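PDB 2P2W: citrate synthase, which probably catalyses the condensation of oxaloacetate with acetyl-CoA, with hydrolysis, to give citrate and CoA in the tricarboxylic acid cycle. Local coordinates for residues E35-S40 / A260-R265; R265-H270 / S304-E309. One frame throughout, in Å; residues are numbered along the deposited sequence.

Interaction 1: residues E35-S40 / A260-R265; sequences ELAEKS and AVFLKR
The apolar part of this contact is one methyl group on one ring: A37 CB sits over a face of the F262 phenyl, a CH-pi contact 4.2 Å from the ring centroid and 25° off its normal. The methyl lies toward the rim, with F262 CE2 3.9 Å from A37 CB. The ring gets there because F262 carries CG anti to its backbone N (chi1 -172°), which sends the phenyl across to the other helix. E38 flanks the same rim, its CB 4.3 Å from F262 CE2, while its backbone N approaches the ring obliquely. L172 of helix 163-173 packs on both A37 and F262.

A charged group lies on the opposite face of the phenyl. There R265 of the same helix folds back in a cation-pi contact, NH2 3.2 Å above the ring plane, so the ring is held between a methyl and a guanidinium. E38 OE1 stands 5.4 Å from R265 NH2, too far for a salt bridge, though the opposite charges probably attract weakly. The salt bridge of 2.6 Å from K39 NZ to E35 OE2, one helical turn apart, is internal to helix 33-39 and does not cross the contact.

F262 bridges from helix 258-270 to A37 of helix 33-39, plain structural packing between two helices of the mainly helical citrate synthase fold, away from the predicted catalytic residues.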
ATOM      1  N   GLU A  35      11.464 -28.338  -5.530  1.00 25.09           N
ATOM      2  CA  GLU A  35      12.865 -28.731  -5.573  1.00 25.93           C
ATOM      3  C   GLU A  35      13.654 -27.812  -4.643  1.00 24.52           C
ATOM      4  O   GLU A  35      14.486 -28.264  -3.853  1.00 23.55           O
ATOM      5  CB  GLU A  35      13.417 -28.614  -6.990  1.00 30.79           C
ATOM      6  CG  GLU A  35      13.337 -29.889  -7.787  1.00 37.08           C
ATOM      7  CD  GLU A  35      14.669 -30.237  -8.414  1.00 42.49           C
ATOM      8  OE1 GLU A  35      14.933 -29.769  -9.544  1.00 44.60           O
ATOM      9  OE2 GLU A  35      15.452 -30.972  -7.771  1.00 43.28           O
ATOM     10  N   LEU A  36      13.383 -26.516  -4.741  1.00 21.55           N
ATOM     11  CA  LEU A  36      14.069 -25.543  -3.899  1.00 20.78           C
ATOM     12  C   LEU A  36      13.673 -25.717  -2.434  1.00 19.67           C
ATOM     13  O   LEU A  36      14.528 -25.716  -1.548  1.00 20.23           O
ATOM     14  CB  LEU A  36      13.748 -24.121  -4.380  1.00 20.33           C
ATOM     15  CG  LEU A  36      14.313 -23.804  -5.769  1.00 19.31           C
ATOM     16  CD1 LEU A  36      13.659 -22.568  -6.349  1.00 19.50           C
ATOM     17  CD2 LEU A  36      15.821 -23.621  -5.655  1.00 20.89           C
ATOM     18  N   ALA A  37      12.380 -25.887  -2.176  1.00 19.21           N
ATOM     19  CA  ALA A  37      11.903 -26.051  -0.805  1.00 20.38           C
ATOM     20  C   ALA A  37      12.568 -27.245  -0.116  1.00 21.93           C
ATOM     21  O   ALA A  37      12.804 -27.232   1.093  1.00 20.86           O
ATOM     22  CB  ALA A  37      10.386 -26.222  -0.795  1.00 20.81           C
ATOM     23  N   GLU A  38      12.869 -28.271  -0.901  1.00 23.31           N
ATOM     24  CA  GLU A  38      13.491 -29.482  -0.383  1.00 25.33           C
ATOM     25  C   GLU A  38      15.014 -29.412  -0.292  1.00 24.53           C
ATOM     26  O   GLU A  38      15.602 -29.805   0.717  1.00 25.13           O
ATOM     27  CB  GLU A  38      13.096 -30.666  -1.268  1.00 28.28           C
ATOM     28  CG  GLU A  38      13.712 -31.992  -0.864  1.00 33.26           C
ATOM     29  CD  GLU A  38      13.482 -33.073  -1.902  1.00 36.92           C
ATOM     30  OE1 GLU A  38      12.358 -33.152  -2.442  1.00 39.64           O
ATOM     31  OE2 GLU A  38      14.426 -33.845  -2.180  1.00 40.83           O
ATOM     32  N   LYS A  39      15.645 -28.897  -1.340  1.00 23.12           N
ATOM     33  CA  LYS A  39      17.103 -28.846  -1.410  1.00 23.10           C
ATOM     34  C   LYS A  39      17.814 -27.526  -1.124  1.00 22.61           C
ATOM     35  O   LYS A  39      19.030 -27.516  -0.917  1.00 21.64           O
ATOM     36  CB  LYS A  39      17.546 -29.334  -2.792  1.00 23.28           C
ATOM     37  CG  LYS A  39      16.998 -30.702  -3.173  1.00 24.35           C
ATOM     38  CD  LYS A  39      17.334 -31.046  -4.617  1.00 27.24           C
ATOM     39  CE  LYS A  39      16.989 -32.492  -4.936  1.00 29.09           C
ATOM     40  NZ  LYS A  39      16.848 -32.707  -6.405  1.00 32.20           N
ATOM     41  N   SER A  40      17.081 -26.419  -1.105  1.00 20.65           N
ATOM     42  CA  SER A  40      17.719 -25.123  -0.894  1.00 20.38           C
ATOM     43  C   SER A  40      17.583 -24.587   0.523  1.00 19.46           C
ATOM     44  O   SER A  40      17.206 -25.310   1.445  1.00 19.28           O
ATOM     45  CB  SER A  40      17.151 -24.104  -1.894  1.00 19.57           C
ATOM     46  OG  SER A  40      18.009 -22.982  -2.043  1.00 21.00           O
ATOM     47  N   ALA A 260       0.679 -26.244  -1.106  1.00 19.14           N
ATOM     48  CA  ALA A 260      -0.206 -26.854  -0.114  1.00 19.48           C
ATOM     49  C   ALA A 260       0.091 -28.354  -0.035  1.00 19.57           C
ATOM     50  O   ALA A 260       0.124 -28.935   1.050  1.00 19.56           O
ATOM     51  CB  ALA A 260      -1.674 -26.628  -0.495  1.00 17.51           C
ATOM     52  N   VAL A 261       0.303 -28.973  -1.191  1.00 19.86           N
ATOM     53  CA  VAL A 261       0.611 -30.397  -1.247  1.00 19.61           C
ATOM     54  C   VAL A 261       1.906 -30.684  -0.492  1.00 19.99           C
ATOM     55  O   VAL A 261       1.982 -31.632   0.300  1.00 19.52           O
ATOM     56  CB  VAL A 261       0.763 -30.874  -2.708  1.00 20.64           C
ATOM     57  CG1 VAL A 261       1.231 -32.324  -2.740  1.00 19.79           C
ATOM     58  CG2 VAL A 261      -0.570 -30.722  -3.443  1.00 18.45           C
ATOM     59  N   PHE A 262       2.924 -29.861  -0.736  1.00 20.05           N
ATOM     60  CA  PHE A 262       4.211 -30.027  -0.075  1.00 20.09           C
ATOM     61  C   PHE A 262       4.041 -29.920   1.444  1.00 19.65           C
ATOM     62  O   PHE A 262       4.486 -30.798   2.186  1.00 20.04           O
ATOM     63  CB  PHE A 262       5.208 -28.965  -0.579  1.00 19.68           C
ATOM     64  CG  PHE A 262       6.620 -29.174  -0.101  1.00 20.67           C
ATOM     65  CD1 PHE A 262       6.962 -28.970   1.235  1.00 19.99           C
ATOM     66  CD2 PHE A 262       7.612 -29.583  -0.988  1.00 20.49           C
ATOM     67  CE1 PHE A 262       8.268 -29.170   1.679  1.00 21.06           C
ATOM     68  CE2 PHE A 262       8.925 -29.787  -0.557  1.00 21.97           C
ATOM     69  CZ  PHE A 262       9.254 -29.581   0.779  1.00 22.24           C
ATOM     70  N   LEU A 263       3.393 -28.852   1.903  1.00 17.41           N
ATOM     71  CA  LEU A 263       3.186 -28.659   3.334  1.00 18.15           C
ATOM     72  C   LEU A 263       2.278 -29.719   3.953  1.00 17.93           C
ATOM     73  O   LEU A 263       2.418 -30.042   5.128  1.00 17.53           O
ATOM     74  CB  LEU A 263       2.626 -27.260   3.617  1.00 19.70           C
ATOM     75  CG  LEU A 263       3.594 -26.112   3.304  1.00 18.39           C
ATOM     76  CD1 LEU A 263       2.928 -24.785   3.614  1.00 21.32           C
ATOM     77  CD2 LEU A 263       4.871 -26.270   4.123  1.00 20.21           C
ATOM     78  N   LYS A 264       1.341 -30.257   3.178  1.00 17.76           N
ATOM     79  CA  LYS A 264       0.478 -31.299   3.719  1.00 18.96           C
ATOM     80  C   LYS A 264       1.345 -32.517   4.037  1.00 19.03           C
ATOM     81  O   LYS A 264       1.145 -33.187   5.052  1.00 18.22           O
ATOM     82  CB  LYS A 264      -0.615 -31.696   2.722  1.00 18.67           C
ATOM     83  CG  LYS A 264      -1.623 -32.670   3.315  1.00 19.98           C
ATOM     84  CD  LYS A 264      -2.648 -33.131   2.294  1.00 20.82           C
ATOM     85  CE  LYS A 264      -3.646 -34.088   2.936  1.00 23.23           C
ATOM     86  NZ  LYS A 264      -4.608 -34.618   1.933  1.00 24.65           N
ATOM     87  N   ARG A 265       2.318 -32.792   3.172  1.00 19.92           N
ATOM     88  CA  ARG A 265       3.209 -33.924   3.382  1.00 20.95           C
ATOM     89  C   ARG A 265       4.081 -33.679   4.611  1.00 21.70           C
ATOM     90  O   ARG A 265       4.345 -34.595   5.392  1.00 21.67           O
ATOM     91  CB  ARG A 265       4.093 -34.154   2.150  1.00 22.60           C
ATOM     92  CG  ARG A 265       5.009 -35.365   2.285  1.00 25.06           C
ATOM     93  CD  ARG A 265       5.736 -35.708   0.986  1.00 27.40           C
ATOM     94  NE  ARG A 265       6.635 -34.644   0.548  1.00 29.81           N
ATOM     95  CZ  ARG A 265       6.340 -33.741  -0.383  1.00 32.64           C
ATOM     96  NH1 ARG A 265       5.160 -33.763  -0.992  1.00 33.67           N
ATOM     97  NH2 ARG A 265       7.232 -32.815  -0.708  1.00 33.89           N
TER

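Interaction 2: residues R265-H270 / S304-E309; sequences RVLQEH and SVLFEE
Helix-to-helix packing in the all-alpha core of citrate synthase joins helix 258-270 to helix 299-309 here, with L267 reaching from the first onto V305 and L306 of the second. The axes of the two short segments approach to 10.3 Å and cross at 37°, both running the same general way. L267 holds CG anti to its carbonyl carbon (chi1 -69°), and its two methyls divide the work. CD1 lies against the V305 side chain, 3.8 Å from V305 CG1, the two side chains meeting at a slant. CD2 presses on the backbone of the facing helix, 3.8 Å from L306 CA, and also touches the side chain, 4.0 Å from L306 CD1. That same L306 methyl is met by V266 CG1 at 4.2 Å, so L306 fits against two successive residues. Cutting L267 back to an alanine would probably leave V305 and L306 without their partner, with a gap between the helices. F277 of helix 275-289 also packs on L267, and L222 of helix 214-225 on V305.

At the end of helix 258-270, H270 turns its ring back on its own chain: ND1 donates to V266 O at 3.2 Å, in the carbonyl plane and on a lone pair. V266 O also accepts from H270 N, so two donors from one residue grip it. V305 lies about 9 Å, side chain to side chain, from the predicted active-site residue D300. The side chains that meet are apolar and buried, which implies that shape fit and exclusion of water, rather than directed polar bonds, hold the helices together.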
ATOM      1  N   ARG A 265       2.318 -32.792   3.172  1.00 19.92           N
ATOM      2  CA  ARG A 265       3.209 -33.924   3.382  1.00 20.95           C
ATOM      3  C   ARG A 265       4.081 -33.679   4.611  1.00 21.70           C
ATOM      4  O   ARG A 265       4.345 -34.595   5.392  1.00 21.67           O
ATOM      5  CB  ARG A 265       4.093 -34.154   2.150  1.00 22.60           C
ATOM      6  CG  ARG A 265       5.009 -35.365   2.285  1.00 25.06           C
ATOM      7  CD  ARG A 265       5.736 -35.708   0.986  1.00 27.40           C
ATOM      8  NE  ARG A 265       6.635 -34.644   0.548  1.00 29.81           N
ATOM      9  CZ  ARG A 265       6.340 -33.741  -0.383  1.00 32.64           C
ATOM     10  NH1 ARG A 265       5.160 -33.763  -0.992  1.00 33.67           N
ATOM     11  NH2 ARG A 265       7.232 -32.815  -0.708  1.00 33.89           N
ATOM     12  N   VAL A 266       4.532 -32.440   4.778  1.00 21.02           N
ATOM     13  CA  VAL A 266       5.357 -32.081   5.927  1.00 20.47           C
ATOM     14  C   VAL A 266       4.604 -32.409   7.214  1.00 21.45           C
ATOM     15  O   VAL A 266       5.140 -33.055   8.118  1.00 21.72           O
ATOM     16  CB  VAL A 266       5.693 -30.578   5.912  1.00 21.35           C
ATOM     17  CG1 VAL A 266       6.323 -30.167   7.232  1.00 19.99           C
ATOM     18  CG2 VAL A 266       6.629 -30.270   4.748  1.00 21.16           C
ATOM     19  N   LEU A 267       3.356 -31.960   7.290  1.00 19.43           N
ATOM     20  CA  LEU A 267       2.529 -32.211   8.463  1.00 19.40           C
ATOM     21  C   LEU A 267       2.254 -33.704   8.645  1.00 20.65           C
ATOM     22  O   LEU A 267       2.282 -34.221   9.764  1.00 21.47           O
ATOM     23  CB  LEU A 267       1.213 -31.441   8.345  1.00 19.17           C
ATOM     24  CG  LEU A 267       1.366 -29.919   8.458  1.00 19.11           C
ATOM     25  CD1 LEU A 267       0.084 -29.212   8.020  1.00 21.30           C
ATOM     26  CD2 LEU A 267       1.712 -29.564   9.893  1.00 18.71           C
ATOM     27  N   GLN A 268       1.994 -34.399   7.542  1.00 20.55           N
ATOM     28  CA  GLN A 268       1.721 -35.829   7.602  1.00 21.13           C
ATOM     29  C   GLN A 268       2.919 -36.578   8.175  1.00 21.49           C
ATOM     30  O   GLN A 268       2.764 -37.541   8.928  1.00 19.83           O
ATOM     31  CB  GLN A 268       1.417 -36.376   6.205  1.00 22.18           C
ATOM     32  CG  GLN A 268       0.884 -37.803   6.220  1.00 22.13           C
ATOM     33  CD  GLN A 268      -0.488 -37.881   6.850  1.00 23.57           C
ATOM     34  OE1 GLN A 268      -1.456 -37.327   6.319  1.00 21.14           O
ATOM     35  NE2 GLN A 268      -0.584 -38.559   7.995  1.00 22.14           N
ATOM     36  N   GLU A 269       4.115 -36.126   7.812  1.00 21.96           N
ATOM     37  CA  GLU A 269       5.335 -36.771   8.266  1.00 23.72           C
ATOM     38  C   GLU A 269       5.808 -36.342   9.651  1.00 24.26           C
ATOM     39  O   GLU A 269       6.434 -37.133  10.358  1.00 25.42           O
ATOM     40  CB  GLU A 269       6.451 -36.539   7.242  1.00 24.49           C
ATOM     41  CG  GLU A 269       6.346 -37.450   6.025  1.00 29.47           C
ATOM     42  CD  GLU A 269       7.277 -37.052   4.893  1.00 31.45           C
ATOM     43  OE1 GLU A 269       8.148 -36.183   5.109  1.00 32.96           O
ATOM     44  OE2 GLU A 269       7.131 -37.612   3.782  1.00 32.68           O
ATOM     45  N   HIS A 270       5.497 -35.112  10.054  1.00 22.95           N
ATOM     46  CA  HIS A 270       5.951 -34.626  11.356  1.00 23.20           C
ATOM     47  C   HIS A 270       4.901 -34.335  12.420  1.00 23.12           C
ATOM     48  O   HIS A 270       5.217 -34.353  13.611  1.00 23.00           O
ATOM     49  CB  HIS A 270       6.826 -33.388  11.169  1.00 22.76           C
ATOM     50  CG  HIS A 270       8.077 -33.653  10.394  1.00 23.09           C
ATOM     51  ND1 HIS A 270       8.105 -33.696   9.017  1.00 23.88           N
ATOM     52  CD2 HIS A 270       9.336 -33.933  10.806  1.00 22.31           C
ATOM     53  CE1 HIS A 270       9.328 -33.987   8.613  1.00 22.86           C
ATOM     54  NE2 HIS A 270      10.094 -34.136   9.679  1.00 25.87           N
ATOM     55  N   SER A 304      -0.712 -22.461   7.826  1.00 17.78           N
ATOM     56  CA  SER A 304      -1.218 -22.023   9.125  1.00 17.68           C
ATOM     57  C   SER A 304      -1.107 -23.139  10.163  1.00 18.51           C
ATOM     58  O   SER A 304      -0.710 -22.894  11.303  1.00 18.55           O
ATOM     59  CB  SER A 304      -2.678 -21.561   9.018  1.00 19.67           C
ATOM     60  OG  SER A 304      -3.548 -22.627   8.683  1.00 20.67           O
ATOM     61  N   VAL A 305      -1.451 -24.364   9.772  1.00 16.87           N
ATOM     62  CA  VAL A 305      -1.367 -25.488  10.704  1.00 17.16           C
ATOM     63  C   VAL A 305       0.091 -25.741  11.097  1.00 17.43           C
ATOM     64  O   VAL A 305       0.393 -25.987  12.267  1.00 18.53           O
ATOM     65  CB  VAL A 305      -1.988 -26.774  10.094  1.00 17.18           C
ATOM     66  CG1 VAL A 305      -1.787 -27.955  11.043  1.00 17.35           C
ATOM     67  CG2 VAL A 305      -3.486 -26.559   9.863  1.00 16.47           C
ATOM     68  N   LEU A 306       1.000 -25.662  10.130  1.00 17.34           N
ATOM     69  CA  LEU A 306       2.413 -25.868  10.429  1.00 17.08           C
ATOM     70  C   LEU A 306       2.921 -24.804  11.403  1.00 17.74           C
ATOM     71  O   LEU A 306       3.575 -25.128  12.396  1.00 17.14           O
ATOM     72  CB  LEU A 306       3.256 -25.835   9.149  1.00 16.31           C
ATOM     73  CG  LEU A 306       4.772 -25.970   9.365  1.00 18.44           C
ATOM     74  CD1 LEU A 306       5.067 -27.301  10.044  1.00 18.37           C
ATOM     75  CD2 LEU A 306       5.518 -25.875   8.036  1.00 17.38           C
ATOM     76  N   PHE A 307       2.622 -23.536  11.121  1.00 17.95           N
ATOM     77  CA  PHE A 307       3.073 -22.453  11.990  1.00 18.16           C
ATOM     78  C   PHE A 307       2.556 -22.643  13.412  1.00 19.56           C
ATOM     79  O   PHE A 307       3.266 -22.376  14.386  1.00 19.08           O
ATOM     80  CB  PHE A 307       2.620 -21.093  11.445  1.00 19.46           C
ATOM     81  CG  PHE A 307       3.239 -20.730  10.120  1.00 18.60           C
ATOM     82  CD1 PHE A 307       4.501 -21.205   9.770  1.00 19.16           C
ATOM     83  CD2 PHE A 307       2.572 -19.890   9.235  1.00 18.53           C
ATOM     84  CE1 PHE A 307       5.091 -20.844   8.556  1.00 19.49           C
ATOM     85  CE2 PHE A 307       3.153 -19.525   8.023  1.00 18.84           C
ATOM     86  CZ  PHE A 307       4.413 -20.003   7.684  1.00 18.42           C
ATOM     87  N   GLU A 308       1.313 -23.094  13.528  1.00 18.12           N
ATOM     88  CA  GLU A 308       0.725 -23.335  14.840  1.00 18.50           C
ATOM     89  C   GLU A 308       1.507 -24.435  15.554  1.00 19.17           C
ATOM     90  O   GLU A 308       1.913 -24.273  16.706  1.00 18.70           O
ATOM     91  CB  GLU A 308      -0.741 -23.765  14.703  1.00 19.78           C
ATOM     92  CG  GLU A 308      -1.371 -24.250  16.012  1.00 20.87           C
ATOM     93  CD  GLU A 308      -2.230 -23.197  16.694  1.00 23.89           C
ATOM     94  OE1 GLU A 308      -2.087 -21.996  16.374  1.00 23.43           O
ATOM     95  OE2 GLU A 308      -3.045 -23.576  17.562  1.00 23.11           O
ATOM     96  N   GLU A 309       1.719 -25.555  14.865  1.00 19.05           N
ATOM     97  CA  GLU A 309       2.432 -26.682  15.469  1.00 19.45           C
ATOM     98  C   GLU A 309       3.888 -26.335  15.796  1.00 21.49           C
ATOM     99  O   GLU A 309       4.509 -26.946  16.659  1.00 18.97           O
ATOM    100  CB  GLU A 309       2.368 -27.907  14.540  1.00 20.62           C
ATOM    101  CG  GLU A 309       0.941 -28.456  14.311  1.00 20.95           C
ATOM    102  CD  GLU A 309       0.248 -28.826  15.615  1.00 24.01           C
ATOM    103  OE1 GLU A 309       0.916 -29.235  16.556  1.00 22.97           O
ATOM    104  OE2 GLU A 309      -0.981 -28.742  15.655  1.00 21.30           O
TER

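How the interactions relate
Helix 258-270 is common to both contacts: its earlier part faces helix 33-39 in interaction 1, and its last turns face helix 299-309 in interaction 2. The centres lie 12 Å apart, on the same side of the chain's centre, and R265 belongs to both ranges. They also touch directly, L263 CD2 lying 4.0 Å from L306 CD2. Along the chain, interaction 1 spans about 220 residues and closes before interaction 2, a local link across 34 residues, opens. Helix 163-173 packs against both. One helix thus ties an N-terminal element to the helix that carries the predicted active-site residue D300.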